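Local coordinates for 3-oxoacyl-[acyl-carrier-protein] synthase 2 (Rickettsia rickettsii, PDB 4JGA), which probably catalyses the condensation of malonyl-[acyl-carrier-protein] with a growing acyl chain, the elongation step of bacterial fatty acid synthesis, at residues Y277-G282 and V430-L435; R304-A309 and A339-L344; P317-Y322 and I412-S417; P350-S355 and V398-V403. All coordinates share one frame; numbering follows the deposited sequence.

Overall arrangement
Interaction 1 closes the widest loop: strand 278-287 near its start pairs with strand 425-432, the last strand of the chain. The other three contacts are nested inside that loop. Helix 300-312 comes next and packs on helix 331-345 in interaction 2. Between these helices lies the 317-322 loop, which meets 412-417 in interaction 3, so interactions 2 and 3 cross along the chain. Interaction 4 joins 350-355 to the 398-403 loop; it follows interaction 2 and is nested within interaction 3. Interactions 1, 3 and 4 reach one mixed sheet, and Met306 of interaction 2 packs against Leu416 in it.

Interaction 1. Residues Y277-G282 and V430-L435; sequences YGEVIG and VIKSIL
Strands 278-282 and 430-432 run antiparallel, their short axes 4.6 Å apart at closest approach. They are neighbours in the sheet of the C-terminal half of the thiolase-type fold, and a classic beta bulge interrupts their ladder. Glu279 and Lys432 form a hydrogen-bonded pair, with Glu279 N to Lys432 O at 2.8 Å and the return bond from Lys432 N to Glu279 O. Val280 and Ile431 form the next, non-hydrogen-bonded pair. At the bulge Val430 O takes two donors from one face of its carbonyl plane: Ile281 N at 2.9 Å and Gly282 N at 3.3 Å. Val430 N bonds to Gly282 O.

The side chains of Glu279 and Lys432 lie alongside and point the same way. The carboxylate meets the lysine through carbon, Glu279 OE1 to Lys432 CE at 3.3 Å, while NZ stays beyond salt-bridge range. Glu279 OE1 has its salt bridge with Arg17. CG1 of Ile281 sits between backbone N and carbonyl carbon (chi1 54°), bringing it to 3.7 Å from Val430 CG1. Val280 and Ile431 lie on the other face from Glu279 and Lys432 and pack on Phe373. Beyond, one water accepts from Ile434 N and donates to Tyr277 O, 2.9 Å from each.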
loop_
_atom_site.group_PDB
_atom_site.type_symbol
_atom_site.label_atom_id
_atom_site.label_comp_id
_atom_site.label_asym_id
_atom_site.label_seq_id
_atom_site.Cartn_x
_atom_site.Cartn_y
_atom_site.Cartn_z
ATOM N N TYR A 277 -22.572 4.411 13.758
ATOM C CA TYR A 277 -21.916 3.787 14.914
ATOM C C TYR A 277 -21.081 4.766 15.733
ATOM O O TYR A 277 -20.878 4.539 16.927
ATOM C CB TYR A 277 -20.987 2.681 14.454
ATOM C CG TYR A 277 -21.674 1.463 13.899
ATOM C CD1 TYR A 277 -22.084 0.433 14.744
ATOM C CD2 TYR A 277 -21.864 1.306 12.533
ATOM C CE1 TYR A 277 -22.707 -0.698 14.244
ATOM C CE2 TYR A 277 -22.506 0.181 12.037
ATOM C CZ TYR A 277 -22.916 -0.816 12.909
ATOM O OH TYR A 277 -23.510 -1.935 12.432
ATOM N N GLY A 278 -20.608 5.841 15.102
ATOM C CA GLY A 278 -19.650 6.718 15.707
ATOM C C GLY A 278 -19.044 7.665 14.706
ATOM O O GLY A 278 -19.219 7.511 13.493
ATOM N N GLU A 279 -18.298 8.641 15.201
ATOM C CA GLU A 279 -17.631 9.598 14.338
ATOM C C GLU A 279 -16.101 9.436 14.485
ATOM O O GLU A 279 -15.572 9.339 15.595
ATOM C CB GLU A 279 -18.078 11.016 14.663
ATOM C CG GLU A 279 -17.498 12.076 13.717
ATOM C CD GLU A 279 -17.868 13.494 14.104
ATOM O OE1 GLU A 279 -18.680 13.655 15.052
ATOM O OE2 GLU A 279 -17.376 14.428 13.420
ATOM N N VAL A 280 -15.413 9.380 13.356
ATOM C CA VAL A 280 -13.956 9.314 13.354
ATOM C C VAL A 280 -13.474 10.749 13.404
ATOM O O VAL A 280 -13.714 11.513 12.489
ATOM C CB VAL A 280 -13.403 8.633 12.085
ATOM C CG1 VAL A 280 -11.909 8.391 12.212
ATOM C CG2 VAL A 280 -14.108 7.318 11.850
ATOM N N ILE A 281 -12.842 11.123 14.502
ATOM C CA ILE A 281 -12.510 12.511 14.734
ATOM C C ILE A 281 -11.017 12.794 14.796
ATOM O O ILE A 281 -10.621 13.943 14.712
ATOM C CB ILE A 281 -13.179 13.077 16.026
ATOM C CG1 ILE A 281 -12.876 12.237 17.269
ATOM C CG2 ILE A 281 -14.669 13.230 15.839
ATOM C CD1 ILE A 281 -13.244 12.970 18.553
ATOM N N GLY A 282 -10.200 11.774 14.981
ATOM C CA GLY A 282 -8.770 11.982 15.092
ATOM C C GLY A 282 -7.960 10.882 14.483
ATOM O O GLY A 282 -8.312 9.691 14.603
ATOM N N VAL A 430 -8.950 8.055 16.781
ATOM C CA VAL A 430 -9.907 8.428 17.810
ATOM C C VAL A 430 -11.331 8.435 17.225
ATOM O O VAL A 430 -11.612 9.057 16.188
ATOM C CB VAL A 430 -9.614 9.808 18.430
ATOM C CG1 VAL A 430 -10.711 10.207 19.426
ATOM C CG2 VAL A 430 -8.264 9.805 19.102
ATOM N N ILE A 431 -12.232 7.781 17.953
ATOM C CA ILE A 431 -13.617 7.678 17.583
ATOM C C ILE A 431 -14.441 8.223 18.724
ATOM O O ILE A 431 -14.109 8.020 19.892
ATOM C CB ILE A 431 -14.033 6.211 17.442
ATOM C CG1 ILE A 431 -13.243 5.552 16.336
ATOM C CG2 ILE A 431 -15.510 6.111 17.088
ATOM C CD1 ILE A 431 -13.457 4.025 16.369
ATOM N N LYS A 432 -15.543 8.869 18.396
ATOM C CA LYS A 432 -16.442 9.299 19.424
ATOM C C LYS A 432 -17.865 8.861 19.138
ATOM O O LYS A 432 -18.267 8.704 18.014
ATOM C CB LYS A 432 -16.313 10.811 19.662
ATOM C CG LYS A 432 -17.245 11.647 18.852
ATOM C CD LYS A 432 -17.219 13.092 19.256
ATOM C CE LYS A 432 -18.108 13.872 18.310
ATOM N NZ LYS A 432 -18.447 15.238 18.784
ATOM N N SER A 433 -18.623 8.678 20.193
ATOM C CA SER A 433 -20.040 8.464 20.079
ATOM C C SER A 433 -20.683 9.662 19.400
ATOM O O SER A 433 -20.340 10.816 19.681
ATOM C CB SER A 433 -20.659 8.290 21.463
ATOM O OG SER A 433 -22.010 8.603 21.401
ATOM N N ILE A 434 -21.614 9.378 18.505
ATOM C CA ILE A 434 -22.289 10.412 17.743
ATOM C C ILE A 434 -23.267 11.214 18.612
ATOM O O ILE A 434 -23.615 12.345 18.270
ATOM C CB ILE A 434 -22.969 9.796 16.508
ATOM C CG1 ILE A 434 -23.115 10.835 15.390
ATOM C CG2 ILE A 434 -24.288 9.136 16.886
ATOM C CD1 ILE A 434 -21.811 11.441 14.875
ATOM N N LEU A 435 -23.691 10.637 19.735
ATOM C CA LEU A 435 -24.492 11.369 20.746
ATOM C C LEU A 435 -23.691 12.488 21.441
ATOM O O LEU A 435 -24.269 13.454 21.926
ATOM C CB LEU A 435 -25.037 10.383 21.786
ATOM C CG LEU A 435 -25.747 9.187 21.149
ATOM C CD1 LEU A 435 -26.087 8.169 22.219
ATOM C CD2 LEU A 435 -26.977 9.653 20.373
HETATM O O HOH W 1 -22.367 6.527 18.475
#

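Interaction 2. Residues R304-A309 and A339-L344; sequences RAMRDA and AAVQKL
Met306 and Leu344 have the most surface buried where 304-309 of helix 300-312 meets 339-344 of helix 331-345. The methionine spans much of the gap between the helices, reaching three residues with different parts of its chain. Near its base, Met306 CB is met by Leu344 CD2 at 3.4 Å, a tight carbon contact. Further out, Met306 SD lies 3.8 Å from Val341 CG2, and the two side chains cross at about a right angle. The terminal methyl, Met306 CE, ends 3.8 Å from Ala340 CB. The chain bends at chi3 (-72°), which turns this methyl toward the alanine.

The helices belong to an outer layer of the five-layered thiolase-type fold and lie against the sheet of its C-terminal half. The axes of the two segments are 10.4 Å apart and inclined at 38°, with the chains running broadly the same way. Met306 also rests on the sheet, on Leu416 and Asn418 of strand 414-421.

CD2 of Leu344 also comes within 3.9 Å of Arg307 N, and the leucine side chain touches Tyr303 and Met310 of helix 300-312. The Arg307 guanidinium turns to its own helix and makes a salt bridge to Asp308, NE and NH2 both on OD1.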
loop_
_atom_site.group_PDB
_atom_site.type_symbol
_atom_site.label_atom_id
_atom_site.label_comp_id
_atom_site.label_asym_id
_atom_site.label_seq_id
_atom_site.Cartn_x
_atom_site.Cartn_y
_atom_site.Cartn_z
ATOM N N ARG A 304 3.721 10.187 20.068
ATOM C CA ARG A 304 3.310 11.232 19.164
ATOM C C ARG A 304 2.040 10.874 18.392
ATOM O O ARG A 304 1.206 11.721 18.184
ATOM C CB ARG A 304 4.437 11.579 18.192
ATOM C CG ARG A 304 5.594 12.350 18.844
ATOM C CD ARG A 304 6.803 12.420 17.919
ATOM N NE ARG A 304 6.401 12.977 16.646
ATOM C CZ ARG A 304 6.593 12.414 15.459
ATOM N NH1 ARG A 304 7.336 11.316 15.304
ATOM N NH2 ARG A 304 6.083 13.012 14.391
ATOM N N ALA A 305 1.918 9.640 17.923
ATOM C CA ALA A 305 0.717 9.252 17.191
ATOM C C ALA A 305 -0.542 9.447 18.042
ATOM O O ALA A 305 -1.539 9.982 17.568
ATOM C CB ALA A 305 0.810 7.826 16.723
ATOM N N MET A 306 -0.481 8.998 19.296
ATOM C CA MET A 306 -1.591 9.185 20.222
ATOM C C MET A 306 -1.862 10.669 20.445
ATOM O O MET A 306 -2.997 11.136 20.336
ATOM C CB MET A 306 -1.316 8.494 21.567
ATOM C CG MET A 306 -1.306 6.972 21.451
ATOM S SD MET A 306 -1.121 6.167 23.053
ATOM C CE MET A 306 0.605 6.525 23.419
ATOM N N ARG A 307 -0.803 11.397 20.740
ATOM C CA ARG A 307 -0.925 12.803 21.032
ATOM C C ARG A 307 -1.525 13.561 19.852
ATOM O O ARG A 307 -2.436 14.372 20.027
ATOM C CB ARG A 307 0.439 13.391 21.381
ATOM C CG ARG A 307 0.394 14.846 21.823
ATOM C CD ARG A 307 1.751 15.513 21.644
ATOM N NE ARG A 307 2.182 15.346 20.245
ATOM C CZ ARG A 307 3.423 15.559 19.813
ATOM N NH1 ARG A 307 4.366 15.961 20.648
ATOM N NH2 ARG A 307 3.707 15.377 18.531
ATOM N N ASP A 308 -1.000 13.305 18.666
ATOM C CA ASP A 308 -1.494 13.968 17.459
ATOM C C ASP A 308 -2.943 13.586 17.115
ATOM O O ASP A 308 -3.681 14.387 16.593
ATOM C CB ASP A 308 -0.617 13.610 16.267
ATOM C CG ASP A 308 0.809 14.175 16.390
ATOM O OD1 ASP A 308 1.131 14.908 17.364
ATOM O OD2 ASP A 308 1.580 13.833 15.478
ATOM N N ALA A 309 -3.320 12.354 17.403
ATOM C CA ALA A 309 -4.664 11.900 17.078
ATOM C C ALA A 309 -5.676 12.707 17.881
ATOM O O ALA A 309 -6.690 13.145 17.357
ATOM C CB ALA A 309 -4.804 10.415 17.341
ATOM N N ALA A 339 4.286 2.562 28.860
ATOM C CA ALA A 339 4.948 3.763 29.392
ATOM C C ALA A 339 4.489 4.982 28.603
ATOM O O ALA A 339 4.188 6.023 29.209
ATOM C CB ALA A 339 6.474 3.631 29.395
ATOM N N ALA A 340 4.392 4.864 27.284
ATOM C CA ALA A 340 3.865 5.986 26.478
ATOM C C ALA A 340 2.405 6.365 26.855
ATOM O O ALA A 340 2.079 7.527 27.016
ATOM C CB ALA A 340 3.959 5.677 24.981
ATOM N N VAL A 341 1.546 5.356 27.001
ATOM C CA VAL A 341 0.175 5.562 27.461
ATOM C C VAL A 341 0.098 6.231 28.838
ATOM O O VAL A 341 -0.599 7.230 29.028
ATOM C CB VAL A 341 -0.607 4.231 27.433
ATOM C CG1 VAL A 341 -1.922 4.361 28.190
ATOM C CG2 VAL A 341 -0.840 3.809 25.985
ATOM N N GLN A 342 0.876 5.725 29.790
ATOM C CA GLN A 342 0.846 6.286 31.143
ATOM C C GLN A 342 1.393 7.734 31.192
ATOM O O GLN A 342 0.834 8.582 31.878
ATOM C CB GLN A 342 1.488 5.316 32.155
ATOM C CG GLN A 342 0.592 4.096 32.302
ATOM C CD GLN A 342 1.027 3.056 33.303
ATOM O OE1 GLN A 342 0.189 2.317 33.818
ATOM N NE2 GLN A 342 2.324 2.959 33.560
ATOM N N LYS A 343 2.441 8.003 30.422
ATOM C CA LYS A 343 2.992 9.343 30.296
ATOM C C LYS A 343 1.909 10.293 29.843
ATOM O O LYS A 343 1.725 11.352 30.405
ATOM C CB LYS A 343 4.124 9.353 29.254
ATOM C CG LYS A 343 5.008 10.611 29.231
ATOM C CD LYS A 343 6.402 10.218 29.723
ATOM C CE LYS A 343 7.338 11.419 29.908
ATOM N NZ LYS A 343 7.169 12.060 31.227
ATOM N N LEU A 344 1.173 9.887 28.815
ATOM C CA LEU A 344 0.152 10.744 28.230
ATOM C C LEU A 344 -1.128 10.851 29.076
ATOM O O LEU A 344 -1.751 11.938 29.124
ATOM C CB LEU A 344 -0.192 10.184 26.851
ATOM C CG LEU A 344 -0.828 11.038 25.790
ATOM C CD1 LEU A 344 -0.158 12.395 25.622
ATOM C CD2 LEU A 344 -0.757 10.224 24.489
#

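Interaction 3. Residues P317-Y322 and I412-S417; sequences PDMIDY and IDYVLS. With NA (sodium ion), chain E; K (potassium ion), chain C.
The 317-322 loop meets 412-417 at about a right angle (88°) and pairs in parallel only at Tyr322 with Val415. Leu416 N donates to Tyr322 O at 3.0 Å, and Asp321 N donates to Tyr414 O. Tyr322 N adds a long, weak bond to the same carbonyl.

Asp321 carries the polar part. Its CG lies beside the backbone N (chi1 -63°), which puts the carboxylate between the sodium ion and two successive backbone N-H groups. OD2 of Asp321 accepts from both on the anti side of the carboxylate: Asp413 N at 2.8 Å and Tyr414 N at 3.3 Å. Both donors lie out of the carboxylate plane, the latter by 32°. Lys411 forms a salt bridge with OD2. The other oxygen, Asp321 OD1, binds the sodium ion at 2.6 Å. Asp318 O and two waters are further ligands.

Apolar contacts flank the polar site. Met319 lies alongside Tyr414, and Met319 CE is 3.5 Å from Tyr414 CZ. Tyr322 and Val415 also run side by side, Tyr322 CD2 3.8 Å from Val415 CG1. Ile320 CD1 reaches Leu416 CB.

Ser417 OG binds the potassium ion, whose site is completed by Asn324, Ala325, Glu372 and Asn418. The strand thus leads from one metal site toward the other in this part of the thiolase-type fold. The sodium ion, the lysine and the two N-H groups would all stabilise a negative charge on Asp321, consistent with an ionised carboxylate.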
loop_
_atom_site.group_PDB
_atom_site.type_symbol
_atom_site.label_atom_id
_atom_site.label_comp_id
_atom_site.label_asym_id
_atom_site.label_seq_id
_atom_site.Cartn_x
_atom_site.Cartn_y
_atom_site.Cartn_z
ATOM N N PRO A 317 -6.639 14.753 26.822
ATOM C CA PRO A 317 -6.504 13.334 27.169
ATOM C C PRO A 317 -7.455 12.819 28.264
ATOM O O PRO A 317 -7.743 11.634 28.288
ATOM C CB PRO A 317 -5.048 13.226 27.607
ATOM C CG PRO A 317 -4.354 14.324 26.851
ATOM C CD PRO A 317 -5.343 15.453 26.875
ATOM N N ASP A 318 -7.955 13.699 29.123
ATOM C CA ASP A 318 -8.979 13.331 30.109
ATOM C C ASP A 318 -10.266 12.823 29.461
ATOM O O ASP A 318 -11.044 12.125 30.096
ATOM C CB ASP A 318 -9.320 14.534 30.984
ATOM C CG ASP A 318 -9.776 15.722 30.154
ATOM O OD1 ASP A 318 -8.977 16.203 29.341
ATOM O OD2 ASP A 318 -10.941 16.138 30.269
ATOM N N MET A 319 -10.487 13.156 28.189
ATOM C CA MET A 319 -11.739 12.841 27.531
ATOM C C MET A 319 -11.817 11.381 27.027
ATOM O O MET A 319 -12.908 10.863 26.838
ATOM C CB MET A 319 -12.011 13.831 26.391
ATOM C CG MET A 319 -12.394 15.227 26.892
ATOM S SD MET A 319 -12.385 16.470 25.590
ATOM C CE MET A 319 -13.783 15.895 24.610
ATOM N N ILE A 320 -10.675 10.744 26.765
ATOM C CA ILE A 320 -10.646 9.347 26.338
ATOM C C ILE A 320 -11.222 8.487 27.465
ATOM O O ILE A 320 -10.883 8.683 28.634
ATOM C CB ILE A 320 -9.216 8.895 26.039
ATOM C CG1 ILE A 320 -8.666 9.652 24.825
ATOM C CG2 ILE A 320 -9.132 7.400 25.808
ATOM C CD1 ILE A 320 -9.425 9.394 23.549
ATOM N N ASP A 321 -12.086 7.535 27.125
ATOM C CA ASP A 321 -12.611 6.570 28.146
ATOM C C ASP A 321 -11.973 5.181 28.065
ATOM O O ASP A 321 -11.782 4.500 29.080
ATOM C CB ASP A 321 -14.107 6.452 27.980
ATOM C CG ASP A 321 -14.820 7.754 28.238
ATOM O OD1 ASP A 321 -14.545 8.399 29.282
ATOM O OD2 ASP A 321 -15.660 8.134 27.385
ATOM N N TYR A 322 -11.652 4.768 26.840
ATOM C CA TYR A 322 -11.128 3.424 26.603
ATOM C C TYR A 322 -10.101 3.482 25.485
ATOM O O TYR A 322 -10.271 4.244 24.523
ATOM C CB TYR A 322 -12.260 2.420 26.279
ATOM C CG TYR A 322 -11.756 1.109 25.717
ATOM C CD1 TYR A 322 -11.060 0.214 26.526
ATOM C CD2 TYR A 322 -11.934 0.770 24.370
ATOM C CE1 TYR A 322 -10.581 -0.978 26.019
ATOM C CE2 TYR A 322 -11.459 -0.435 23.869
ATOM C CZ TYR A 322 -10.778 -1.293 24.700
ATOM O OH TYR A 322 -10.258 -2.490 24.216
ATOM N N ILE A 412 -18.402 4.869 27.897
ATOM C CA ILE A 412 -17.483 4.944 26.764
ATOM C C ILE A 412 -18.022 5.828 25.634
ATOM O O ILE A 412 -18.864 5.400 24.834
ATOM C CB ILE A 412 -17.125 3.563 26.187
ATOM C CG1 ILE A 412 -16.584 2.649 27.293
ATOM C CG2 ILE A 412 -16.061 3.722 25.098
ATOM C CD1 ILE A 412 -16.176 1.277 26.801
ATOM N N ASP A 413 -17.524 7.064 25.591
ATOM C CA ASP A 413 -17.915 8.040 24.589
ATOM C C ASP A 413 -16.758 8.356 23.643
ATOM O O ASP A 413 -16.991 8.787 22.535
ATOM C CB ASP A 413 -18.383 9.319 25.258
ATOM C CG ASP A 413 -19.757 9.164 25.934
ATOM O OD1 ASP A 413 -20.554 8.290 25.553
ATOM O OD2 ASP A 413 -20.018 9.909 26.869
ATOM N N TYR A 414 -15.533 8.225 24.100
ATOM C CA TYR A 414 -14.396 8.447 23.252
ATOM C C TYR A 414 -13.445 7.282 23.398
ATOM O O TYR A 414 -13.114 6.873 24.524
ATOM C CB TYR A 414 -13.651 9.716 23.645
ATOM C CG TYR A 414 -14.385 11.004 23.408
ATOM C CD1 TYR A 414 -15.309 11.501 24.337
ATOM C CD2 TYR A 414 -14.131 11.755 22.275
ATOM C CE1 TYR A 414 -15.957 12.721 24.123
ATOM C CE2 TYR A 414 -14.786 12.954 22.050
ATOM C CZ TYR A 414 -15.681 13.422 22.964
ATOM O OH TYR A 414 -16.294 14.604 22.693
ATOM N N VAL A 415 -12.965 6.788 22.263
ATOM C CA VAL A 415 -12.035 5.670 22.234
ATOM C C VAL A 415 -10.818 5.982 21.371
ATOM O O VAL A 415 -10.946 6.583 20.304
ATOM C CB VAL A 415 -12.701 4.419 21.680
ATOM C CG1 VAL A 415 -11.679 3.283 21.547
ATOM C CG2 VAL A 415 -13.848 4.003 22.586
ATOM N N LEU A 416 -9.646 5.589 21.866
ATOM C CA LEU A 416 -8.388 5.669 21.148
ATOM C C LEU A 416 -7.944 4.230 20.810
ATOM O O LEU A 416 -7.965 3.344 21.678
ATOM C CB LEU A 416 -7.305 6.342 22.018
ATOM C CG LEU A 416 -5.861 6.328 21.516
ATOM C CD1 LEU A 416 -5.698 7.253 20.329
ATOM C CD2 LEU A 416 -4.894 6.754 22.596
ATOM N N SER A 417 -7.513 4.014 19.570
ATOM C CA SER A 417 -6.996 2.714 19.158
ATOM C C SER A 417 -5.642 2.886 18.455
ATOM O O SER A 417 -5.509 3.667 17.535
ATOM C CB SER A 417 -7.997 2.014 18.212
ATOM O OG SER A 417 -7.541 0.720 17.845
HETATM NA NA NA E . -12.984 10.137 30.337
HETATM K K K C . -5.581 -1.252 18.716
HETATM O O HOH W 2 -11.871 8.285 31.726
HETATM O O HOH W 3 -12.446 11.905 32.626
#

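Interaction 4. Residues P350-S355 and V398-V403; sequences PKVLMS and VNIDLV
Met354 N donates to Asp401 O at 3.1 Å, the direct hydrogen bond between the two segments. Strand 353-355 is, within this chain, the outermost strand of the sheet in the C-terminal half of the thiolase-type fold, and the 398-403 loop runs beside it. The N-H points nearly along the carbonyl axis of Asp401. Two C-H contacts add to the backbone approach: Leu353 CA faces Asp401 O, and Leu402 CA lies 2.9 Å from Met354 O.

Water carries more of the polar link. One molecule donates to Pro350 O and to Val352 O and accepts from Asp401 N, so three backbone groups share it. A second donates to Pro350 O.

The apolar contacts fall into two groups. In one, Met354 lies alongside Leu402, with Met354 CE 3.7 Å from Leu402 CD2 and 4.1 Å from Ile400 CD1. The methionine bends at chi3 (76°), which sets its methyl against both. Val341 of helix 331-345 packs on this group. In the other, Leu353 crosses Val403 at about a right angle, with Leu353 CG 3.9 Å from Val403 CG2. Leu353 CD1 also lies beside the Asp401 carboxylate.

That carboxylate is held at both oxygens. OD2 forms a salt bridge with Lys408. In an Asx turn, Asp401 OD1 accepts from Val403 N at 2.8 Å, on the anti side and 24° out of the carboxylate plane.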
loop_
_atom_site.group_PDB
_atom_site.type_symbol
_atom_site.label_atom_id
_atom_site.label_comp_id
_atom_site.label_asym_id
_atom_site.label_seq_id
_atom_site.Cartn_x
_atom_site.Cartn_y
_atom_site.Cartn_z
ATOM N N PRO A 350 -6.510 9.235 35.287
ATOM C CA PRO A 350 -6.068 8.034 35.994
ATOM C C PRO A 350 -7.028 6.823 35.895
ATOM O O PRO A 350 -6.592 5.706 36.116
ATOM C CB PRO A 350 -5.933 8.511 37.460
ATOM C CG PRO A 350 -6.839 9.700 37.563
ATOM C CD PRO A 350 -6.794 10.352 36.198
ATOM N N LYS A 351 -8.308 7.059 35.590
ATOM C CA LYS A 351 -9.320 5.996 35.519
ATOM C C LYS A 351 -9.497 5.406 34.124
ATOM O O LYS A 351 -10.377 4.610 33.903
ATOM C CB LYS A 351 -10.684 6.542 35.923
ATOM C CG LYS A 351 -10.753 7.150 37.298
ATOM C CD LYS A 351 -12.206 7.202 37.748
ATOM C CE LYS A 351 -12.308 7.376 39.233
ATOM N NZ LYS A 351 -12.601 8.783 39.603
ATOM N N VAL A 352 -8.691 5.831 33.175
ATOM C CA VAL A 352 -8.857 5.366 31.817
ATOM C C VAL A 352 -8.683 3.842 31.783
ATOM O O VAL A 352 -7.862 3.292 32.517
ATOM C CB VAL A 352 -7.864 6.050 30.860
ATOM C CG1 VAL A 352 -6.441 5.570 31.107
ATOM C CG2 VAL A 352 -8.269 5.778 29.428
ATOM N N LEU A 353 -9.470 3.187 30.935
ATOM C CA LEU A 353 -9.369 1.767 30.721
ATOM C C LEU A 353 -8.560 1.542 29.457
ATOM O O LEU A 353 -8.688 2.293 28.487
ATOM C CB LEU A 353 -10.753 1.124 30.558
ATOM C CG LEU A 353 -11.445 0.517 31.796
ATOM C CD1 LEU A 353 -11.366 1.406 33.027
ATOM C CD2 LEU A 353 -12.873 0.116 31.474
ATOM N N MET A 354 -7.755 0.486 29.461
ATOM C CA MET A 354 -7.019 0.055 28.266
ATOM C C MET A 354 -7.010 -1.464 28.210
ATOM O O MET A 354 -6.790 -2.095 29.227
ATOM C CB MET A 354 -5.576 0.597 28.259
ATOM C CG MET A 354 -4.724 0.050 27.110
ATOM S SD MET A 354 -3.174 0.948 26.733
ATOM C CE MET A 354 -2.108 0.417 28.037
ATOM N N SER A 355 -7.238 -2.043 27.030
ATOM C CA SER A 355 -7.132 -3.495 26.872
ATOM C C SER A 355 -6.586 -3.869 25.491
ATOM O O SER A 355 -6.588 -3.060 24.567
ATOM C CB SER A 355 -8.473 -4.173 27.132
ATOM O OG SER A 355 -9.381 -3.993 26.069
ATOM N N VAL A 398 2.610 -1.362 35.686
ATOM C CA VAL A 398 1.197 -1.107 35.427
ATOM C C VAL A 398 0.592 -0.191 36.501
ATOM O O VAL A 398 0.724 -0.465 37.697
ATOM C CB VAL A 398 0.389 -2.410 35.320
ATOM C CG1 VAL A 398 -1.102 -2.124 35.288
ATOM C CG2 VAL A 398 0.813 -3.168 34.070
ATOM N N ASN A 399 -0.040 0.903 36.070
ATOM C CA ASN A 399 -0.678 1.860 36.993
ATOM C C ASN A 399 -2.062 2.264 36.551
ATOM O O ASN A 399 -2.618 3.227 37.071
ATOM C CB ASN A 399 0.137 3.147 37.052
ATOM C CG ASN A 399 1.304 3.071 37.985
ATOM O OD1 ASN A 399 1.325 2.319 38.950
ATOM N ND2 ASN A 399 2.305 3.890 37.692
ATOM N N ILE A 400 -2.609 1.580 35.564
ATOM C CA ILE A 400 -3.972 1.839 35.120
ATOM C C ILE A 400 -4.691 0.522 34.996
ATOM O O ILE A 400 -4.076 -0.533 35.059
ATOM C CB ILE A 400 -4.040 2.565 33.759
ATOM C CG1 ILE A 400 -3.236 1.818 32.709
ATOM C CG2 ILE A 400 -3.532 3.989 33.906
ATOM C CD1 ILE A 400 -3.509 2.370 31.334
ATOM N N ASP A 401 -6.004 0.614 34.842
ATOM C CA ASP A 401 -6.874 -0.542 34.691
ATOM C C ASP A 401 -6.739 -1.137 33.268
ATOM O O ASP A 401 -7.124 -0.512 32.289
ATOM C CB ASP A 401 -8.311 -0.111 34.969
ATOM C CG ASP A 401 -9.265 -1.274 35.094
ATOM O OD1 ASP A 401 -8.972 -2.393 34.618
ATOM O OD2 ASP A 401 -10.327 -1.041 35.700
ATOM N N LEU A 402 -6.183 -2.341 33.178
ATOM C CA LEU A 402 -5.974 -3.031 31.902
ATOM C C LEU A 402 -7.066 -4.053 31.634
ATOM O O LEU A 402 -6.936 -4.920 30.741
ATOM C CB LEU A 402 -4.610 -3.708 31.859
ATOM C CG LEU A 402 -3.401 -2.768 31.867
ATOM C CD1 LEU A 402 -2.092 -3.557 31.926
ATOM C CD2 LEU A 402 -3.416 -1.783 30.691
ATOM N N VAL A 403 -8.155 -3.945 32.392
ATOM C CA VAL A 403 -9.332 -4.787 32.165
ATOM C C VAL A 403 -8.899 -6.249 32.161
ATOM O O VAL A 403 -9.255 -7.016 31.264
ATOM C CB VAL A 403 -10.043 -4.451 30.821
ATOM C CG1 VAL A 403 -11.483 -4.996 30.827
ATOM C CG2 VAL A 403 -10.106 -2.956 30.566
HETATM O O HOH W 4 -7.156 3.258 35.013
HETATM O O HOH W 5 -4.275 4.957 37.704
#